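Local coordinates for putative polyketide biosynthesis enoyl-CoA hydratase homolog pksH (Bacillus subtilis, PDB 3HP0), which catalyses the dehydration of the PksL-tethered (S)-3-hydroxy-3-methylglutaryl group to a 3-methylglutaconyl moiety during biosynthesis of the polyketide antibiotic bacillaene, at residues T5-K10 with N32-E37; G117-T122 with W178-A183; S171-S176 with D182-E187. All blocks are in the same frame, centred on the assembly; numbering follows the deposited sequence.

How the contacts relate
From the N terminus the chain first runs through the antiparallel hairpin of strands 9-14 and 17-22, and contact 1 closes this loop by setting the start of helix 34-48 against residues 5-10. Contacts 2 and 3 come later and lie on the opposite side of the chain's centre. Contact 2 spans 55 intervening residues and ties helix 115-121 to the loop after helix 172-178; contact 3 is the short return of that loop onto the same helix. They share D182 and A183, and I181 CD1 lies 3.4 Å from S176 CA where they meet. Contacts 1 and 2, with centres 22 Å apart, still touch through L35 and F118.

Contact 1 (T5-K10 with N32-E37); sequences TYQTIK and NDTLIE
The hydroxyl of T8 lies against the first turn of helix 34-48 at L35 and makes the closest approach between the two segments. Van der Waals contact dominates: T8 OG1 is 3.2 Å from L35 CA and 3.4 Å from L35 CB, while L35 CG (3.7 Å) and CD1 (4.1 Å) lie farther from it. The T8 methyl takes a smaller share, CG2 standing 4.1 Å from L35 CB. A chi1 of 61° sets OG1 of T8 between its own backbone N and carbonyl carbon, while L35 CG extends anti to the backbone N, and the two side chains cross at about a right angle. T8 OG1 is also hydrogen-bonded to a residue adjoining one of the segments. Within the crotonase fold this is where the approach to edge strand 9-14 of the main sheet meets the helix that follows the first hairpin; the L35 side chain touches F22 of strand 17-22 and lies about 10 Å from that of the active-site residue D68. Looser contact marks the exposed margin, where Q7 OE1 comes no nearer than 4.3 Å to T34 CG2. Polar ties to the helix run through E38, one turn beyond T34: its carboxylate accepts from Q7 N through OE2 and from T8 N through OE1, with a weak third bond from I9 N to OE1.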
# COMPACT_ATOMS: atom_id res chain seq x y z
N THR A 5 -2.45 -12.37 18.43
CA THR A 5 -3.89 -12.25 18.01
C THR A 5 -4.12 -11.00 17.16
O THR A 5 -5.11 -10.92 16.42
CB THR A 5 -4.83 -12.26 19.25
OG1 THR A 5 -5.34 -13.58 19.44
CG2 THR A 5 -5.99 -11.25 19.07
N TYR A 6 -3.20 -10.03 17.28
CA TYR A 6 -3.24 -8.79 16.49
C TYR A 6 -4.26 -7.71 16.84
O TYR A 6 -5.44 -8.00 17.04
CB TYR A 6 -3.39 -9.14 15.00
CG TYR A 6 -2.43 -10.23 14.56
CD1 TYR A 6 -2.91 -11.43 14.01
CD2 TYR A 6 -1.06 -10.10 14.75
CE1 TYR A 6 -2.04 -12.47 13.67
CE2 TYR A 6 -0.17 -11.14 14.41
CZ TYR A 6 -0.68 -12.33 13.87
OH TYR A 6 0.17 -13.37 13.55
N GLN A 7 -3.79 -6.46 16.89
CA GLN A 7 -4.64 -5.31 17.18
C GLN A 7 -5.23 -4.68 15.92
O GLN A 7 -6.27 -4.03 15.99
CB GLN A 7 -3.84 -4.22 17.91
CG GLN A 7 -3.73 -4.32 19.42
CD GLN A 7 -3.60 -2.93 20.05
OE1 GLN A 7 -2.89 -2.07 19.54
NE2 GLN A 7 -4.28 -2.73 21.18
N THR A 8 -4.58 -4.85 14.78
CA THR A 8 -5.07 -4.22 13.56
C THR A 8 -5.50 -5.10 12.40
O THR A 8 -6.13 -4.63 11.45
CB THR A 8 -4.02 -3.23 13.02
OG1 THR A 8 -2.81 -3.94 12.70
CG2 THR A 8 -3.71 -2.16 14.06
N ILE A 9 -5.16 -6.38 12.46
CA ILE A 9 -5.51 -7.28 11.36
C ILE A 9 -6.11 -8.61 11.80
O ILE A 9 -5.88 -9.08 12.92
CB ILE A 9 -4.29 -7.60 10.48
CG1 ILE A 9 -3.17 -8.19 11.33
CG2 ILE A 9 -3.84 -6.35 9.75
CD1 ILE A 9 -1.97 -8.67 10.55
N LYS A 10 -6.87 -9.22 10.90
CA LYS A 10 -7.48 -10.52 11.14
C LYS A 10 -6.80 -11.48 10.18
O LYS A 10 -6.95 -11.37 8.97
CB LYS A 10 -8.98 -10.52 10.83
CG LYS A 10 -9.74 -9.26 11.19
CD LYS A 10 -11.23 -9.46 10.88
CE LYS A 10 -11.94 -8.14 10.58
NZ LYS A 10 -11.97 -7.18 11.73
N ASN A 32 -1.00 2.73 11.21
CA ASN A 32 -0.35 3.10 12.47
C ASN A 32 1.05 2.49 12.39
O ASN A 32 1.59 2.30 11.30
CB ASN A 32 -1.12 2.51 13.67
N ASP A 33 1.65 2.17 13.54
CA ASP A 33 2.98 1.57 13.55
C ASP A 33 2.90 0.13 14.04
O ASP A 33 3.84 -0.64 13.86
CB ASP A 33 3.94 2.38 14.44
CG ASP A 33 4.03 3.83 14.01
OD1 ASP A 33 3.14 4.62 14.39
OD2 ASP A 33 5.00 4.19 13.29
N THR A 34 1.77 -0.23 14.64
CA THR A 34 1.57 -1.59 15.13
C THR A 34 1.20 -2.47 13.94
O THR A 34 1.64 -3.62 13.82
CB THR A 34 0.43 -1.64 16.18
OG1 THR A 34 0.71 -0.71 17.23
CG2 THR A 34 0.29 -3.03 16.77
N LEU A 35 0.38 -1.90 13.05
CA LEU A 35 -0.08 -2.59 11.85
C LEU A 35 1.09 -3.09 11.00
O LEU A 35 1.03 -4.19 10.45
CB LEU A 35 -0.96 -1.65 11.02
CG LEU A 35 -1.56 -2.18 9.71
CD1 LEU A 35 -2.84 -1.45 9.39
CD2 LEU A 35 -0.56 -2.01 8.59
N ILE A 36 2.14 -2.28 10.89
CA ILE A 36 3.32 -2.65 10.11
C ILE A 36 4.03 -3.86 10.71
O ILE A 36 4.46 -4.77 10.00
CB ILE A 36 4.32 -1.49 10.04
CG1 ILE A 36 3.69 -0.32 9.29
CG2 ILE A 36 5.60 -1.95 9.36
CD1 ILE A 36 4.59 0.90 9.21
N GLU A 37 4.16 -3.85 12.03
CA GLU A 37 4.82 -4.92 12.75
C GLU A 37 4.04 -6.23 12.63
O GLU A 37 4.62 -7.29 12.38
CB GLU A 37 5.00 -4.53 14.23
CG GLU A 37 5.65 -5.59 15.11
CD GLU A 37 6.95 -6.13 14.53
OE1 GLU A 37 6.91 -6.77 13.45
OE2 GLU A 37 8.01 -5.91 15.15

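Contact 2 (G117-T122 with W178-A183); sequences GFVSAT and WGLIDA
V119 on helix 115-121 meets L180 and I181 of the loop after helix 172-178, a buried junction within the crotonase fold. As in other crotonases, the N-terminal end of this helix probably points toward the thioester carbonyl of the substrate; V119 and S120 lie in its C-terminal half, with the S120 side chain about 11 Å from that of the active-site residue E137. Apolar packing is carried by one branch of V119. Its CG1, anti to the backbone N with chi1 at 175°, reaches I181 CG2 at 4.2 Å and L180 CD1 at 4.4 Å. The side chains of V119 and I181 lie side by side and point the same way, with A125 touching both, although I181 turns its longer branch away. A mixed polar and apolar touch follows at S120, whose OG lies 4.0 Å from L180 CD1. That hydroxyl is bonded within its own helix to L116 O, and it therefore meets the leucine methyl as a satisfied group. Polar linkage between the segments is indirect and passes through R154, which bonds through NE to S120 O, through NH2 to T122 O and through NH1 to G179 O. The same NH1 makes a salt bridge to D182 OD1, an oxygen that also accepts the backbone N-H of A125.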
# COMPACT_ATOMS: atom_id res chain seq x y z
N GLY A 117 0.23 2.35 -1.63
CA GLY A 117 1.50 1.67 -1.48
C GLY A 117 1.23 0.18 -1.55
O GLY A 117 1.78 -0.53 -2.40
N PHE A 118 0.35 -0.30 -0.67
CA PHE A 118 -0.03 -1.70 -0.62
C PHE A 118 -0.46 -2.29 -1.98
O PHE A 118 0.09 -3.29 -2.42
CB PHE A 118 -1.16 -1.90 0.40
CG PHE A 118 -0.70 -1.88 1.83
CD1 PHE A 118 -0.09 -2.99 2.39
CD2 PHE A 118 -0.86 -0.73 2.61
CE1 PHE A 118 0.37 -2.97 3.71
CE2 PHE A 118 -0.40 -0.70 3.94
CZ PHE A 118 0.22 -1.83 4.49
N VAL A 119 -1.42 -1.65 -2.63
CA VAL A 119 -1.91 -2.14 -3.92
C VAL A 119 -0.84 -2.19 -5.00
O VAL A 119 -0.79 -3.14 -5.80
CB VAL A 119 -3.10 -1.29 -4.42
CG1 VAL A 119 -3.51 -1.73 -5.81
CG2 VAL A 119 -4.29 -1.41 -3.45
N SER A 120 0.02 -1.18 -5.03
CA SER A 120 1.08 -1.10 -6.01
C SER A 120 2.14 -2.16 -5.79
O SER A 120 2.67 -2.73 -6.75
CB SER A 120 1.76 0.28 -5.94
OG SER A 120 0.83 1.33 -6.08
N ALA A 121 2.46 -2.40 -4.52
CA ALA A 121 3.49 -3.36 -4.13
C ALA A 121 3.13 -4.83 -4.34
O ALA A 121 4.01 -5.64 -4.66
CB ALA A 121 3.87 -3.14 -2.68
N THR A 122 1.86 -5.18 -4.16
CA THR A 122 1.45 -6.56 -4.31
C THR A 122 1.75 -7.03 -5.73
O THR A 122 1.76 -6.23 -6.66
CB THR A 122 -0.06 -6.77 -3.97
OG1 THR A 122 -0.90 -6.00 -4.86
CG2 THR A 122 -0.33 -6.35 -2.52
N TRP A 178 -3.97 1.83 -17.14
CA TRP A 178 -2.61 2.22 -16.76
C TRP A 178 -1.73 1.10 -16.20
O TRP A 178 -0.51 1.20 -16.23
CB TRP A 178 -2.66 3.36 -15.74
CG TRP A 178 -3.30 4.61 -16.25
CD1 TRP A 178 -3.81 4.84 -17.50
CD2 TRP A 178 -3.50 5.83 -15.52
NE1 TRP A 178 -4.31 6.11 -17.59
CE2 TRP A 178 -4.12 6.75 -16.39
CE3 TRP A 178 -3.20 6.23 -14.21
CZ2 TRP A 178 -4.46 8.04 -15.99
CZ3 TRP A 178 -3.53 7.52 -13.82
CH2 TRP A 178 -4.15 8.41 -14.71
N GLY A 179 -2.35 0.05 -15.68
CA GLY A 179 -1.58 -1.03 -15.13
C GLY A 179 -1.55 -0.99 -13.61
O GLY A 179 -0.91 -1.84 -12.99
N LEU A 180 -2.23 -0.01 -13.02
CA LEU A 180 -2.29 0.10 -11.56
C LEU A 180 -2.92 -1.16 -10.97
O LEU A 180 -2.51 -1.63 -9.92
CB LEU A 180 -3.11 1.32 -11.13
CG LEU A 180 -3.36 1.43 -9.62
CD1 LEU A 180 -2.06 1.16 -8.85
CD2 LEU A 180 -3.90 2.81 -9.26
N ILE A 181 -3.92 -1.70 -11.65
CA ILE A 181 -4.54 -2.92 -11.19
C ILE A 181 -4.64 -3.90 -12.36
O ILE A 181 -4.85 -3.49 -13.51
CB ILE A 181 -5.98 -2.67 -10.58
CG1 ILE A 181 -6.81 -1.83 -11.54
CG2 ILE A 181 -5.88 -1.98 -9.22
CD1 ILE A 181 -7.55 -2.67 -12.54
N ASP A 182 -4.45 -5.18 -12.07
CA ASP A 182 -4.54 -6.23 -13.07
C ASP A 182 -5.94 -6.78 -12.83
O ASP A 182 -6.25 -7.20 -11.72
CB ASP A 182 -3.50 -7.34 -12.78
CG ASP A 182 -2.16 -6.80 -12.35
OD1 ASP A 182 -1.96 -6.53 -11.14
OD2 ASP A 182 -1.26 -6.62 -13.20
N ALA A 183 -6.81 -6.75 -13.82
CA ALA A 183 -8.17 -7.28 -13.65
C ALA A 183 -9.03 -6.68 -12.52
O ALA A 183 -8.58 -6.42 -11.41
CB ALA A 183 -8.11 -8.78 -13.45

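Contact 3 (S171-S176 with D182-E187); sequences SVQEAS and DAFDAE
F184 lays one face of its ring on V172, in the first turn of helix 172-178. This is the tight part: V172 CG2 sits 3.5 Å above the ring plane, displaced toward the rim, and makes a CH-pi contact 3.9 Å from the centroid and 26° off the normal. The position anti to the V172 backbone N carries CG2 over the ring, and the same methyl also meets F184 CB at 3.8 Å. One turn on, S176 bounds the ring: its OG, carried out by a chi1 of 179°, lies in plane at the edge, 3.7 Å from CE2. Q173 is the looser, more exposed partner: its chain bends at chi2 and its NE2 approaches obliquely, 4.1 Å from F184 CE1, with the amide plane standing nearly upright to the ring. Past F184 the chain runs away from helix 172-178, and D185 OD1 accepts from E187 N at 2.7 Å in an Asx turn. At the helix start S171 OG receives E174 N and the E174 carboxylate receives S171 N, a capping box that begins the helix on which F184 packs.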
# COMPACT_ATOMS: atom_id res chain seq x y z
N SER A 171 -10.49 6.56 -11.98
CA SER A 171 -11.47 5.49 -11.99
C SER A 171 -10.81 4.11 -12.03
O SER A 171 -9.63 3.98 -12.35
CB SER A 171 -12.37 5.64 -13.21
OG SER A 171 -11.63 5.45 -14.40
N VAL A 172 -11.59 3.08 -11.71
CA VAL A 172 -11.07 1.73 -11.75
C VAL A 172 -10.71 1.39 -13.20
O VAL A 172 -9.87 0.52 -13.45
CB VAL A 172 -12.10 0.71 -11.21
CG1 VAL A 172 -13.39 0.79 -12.01
CG2 VAL A 172 -11.52 -0.69 -11.26
N GLN A 173 -11.33 2.09 -14.15
CA GLN A 173 -11.06 1.88 -15.58
C GLN A 173 -9.66 2.36 -15.94
O GLN A 173 -8.90 1.63 -16.59
CB GLN A 173 -12.07 2.64 -16.45
CG GLN A 173 -13.48 2.08 -16.52
CD GLN A 173 -14.20 2.10 -15.19
OE1 GLN A 173 -14.06 3.04 -14.40
NE2 GLN A 173 -15.00 1.07 -14.94
N GLU A 174 -9.32 3.59 -15.55
CA GLU A 174 -8.01 4.14 -15.85
C GLU A 174 -6.94 3.30 -15.14
O GLU A 174 -5.91 2.98 -15.73
CB GLU A 174 -7.89 5.58 -15.37
CG GLU A 174 -9.06 6.45 -15.72
CD GLU A 174 -8.85 7.89 -15.28
OE1 GLU A 174 -8.12 8.61 -16.00
OE2 GLU A 174 -9.41 8.28 -14.23
N ALA A 175 -7.20 2.96 -13.88
CA ALA A 175 -6.26 2.15 -13.13
C ALA A 175 -5.94 0.90 -13.95
O ALA A 175 -4.79 0.48 -14.04
CB ALA A 175 -6.86 1.77 -11.77
N SER A 176 -6.98 0.32 -14.55
CA SER A 176 -6.82 -0.88 -15.36
C SER A 176 -6.00 -0.60 -16.60
O SER A 176 -5.05 -1.31 -16.91
CB SER A 176 -8.19 -1.45 -15.76
OG SER A 176 -8.04 -2.61 -16.58
N ASP A 182 -4.45 -5.18 -12.07
CA ASP A 182 -4.54 -6.23 -13.07
C ASP A 182 -5.94 -6.78 -12.83
O ASP A 182 -6.25 -7.20 -11.72
CB ASP A 182 -3.50 -7.34 -12.78
CG ASP A 182 -2.16 -6.80 -12.35
OD1 ASP A 182 -1.96 -6.53 -11.14
OD2 ASP A 182 -1.26 -6.62 -13.20
N ALA A 183 -6.81 -6.75 -13.82
CA ALA A 183 -8.17 -7.28 -13.65
C ALA A 183 -9.03 -6.68 -12.52
O ALA A 183 -8.58 -6.42 -11.41
CB ALA A 183 -8.11 -8.78 -13.45
N PHE A 184 -10.30 -6.50 -12.84
CA PHE A 184 -11.27 -5.95 -11.90
C PHE A 184 -12.63 -6.41 -12.41
O PHE A 184 -12.77 -6.74 -13.59
CB PHE A 184 -11.17 -4.42 -11.87
CG PHE A 184 -11.76 -3.75 -13.07
CD1 PHE A 184 -13.10 -3.35 -13.06
CD2 PHE A 184 -10.98 -3.47 -14.20
CE1 PHE A 184 -13.66 -2.72 -14.16
CE2 PHE A 184 -11.54 -2.83 -15.31
CZ PHE A 184 -12.87 -2.44 -15.28
N ASP A 185 -13.61 -6.44 -11.52
CA ASP A 185 -14.94 -6.87 -11.91
C ASP A 185 -15.96 -6.61 -10.81
O ASP A 185 -15.60 -6.51 -9.64
CB ASP A 185 -14.90 -8.37 -12.24
CG ASP A 185 -16.17 -8.87 -12.91
OD1 ASP A 185 -17.24 -8.96 -12.24
OD2 ASP A 185 -16.11 -9.18 -14.12
N ALA A 186 -17.23 -6.50 -11.18
CA ALA A 186 -18.27 -6.26 -10.18
C ALA A 186 -18.26 -7.40 -9.16
O ALA A 186 -18.53 -7.19 -7.98
CB ALA A 186 -19.62 -6.16 -10.84
N GLU A 187 -17.93 -8.60 -9.63
CA GLU A 187 -17.86 -9.76 -8.75
C GLU A 187 -16.41 -10.07 -8.37
O GLU A 187 -15.84 -11.07 -8.79
CB GLU A 187 -18.47 -10.98 -9.44
CG GLU A 187 -19.97 -10.87 -9.61
CD GLU A 187 -20.56 -12.07 -10.33
OE1 GLU A 187 -20.17 -12.31 -11.49
OE2 GLU A 187 -21.41 -12.77 -9.72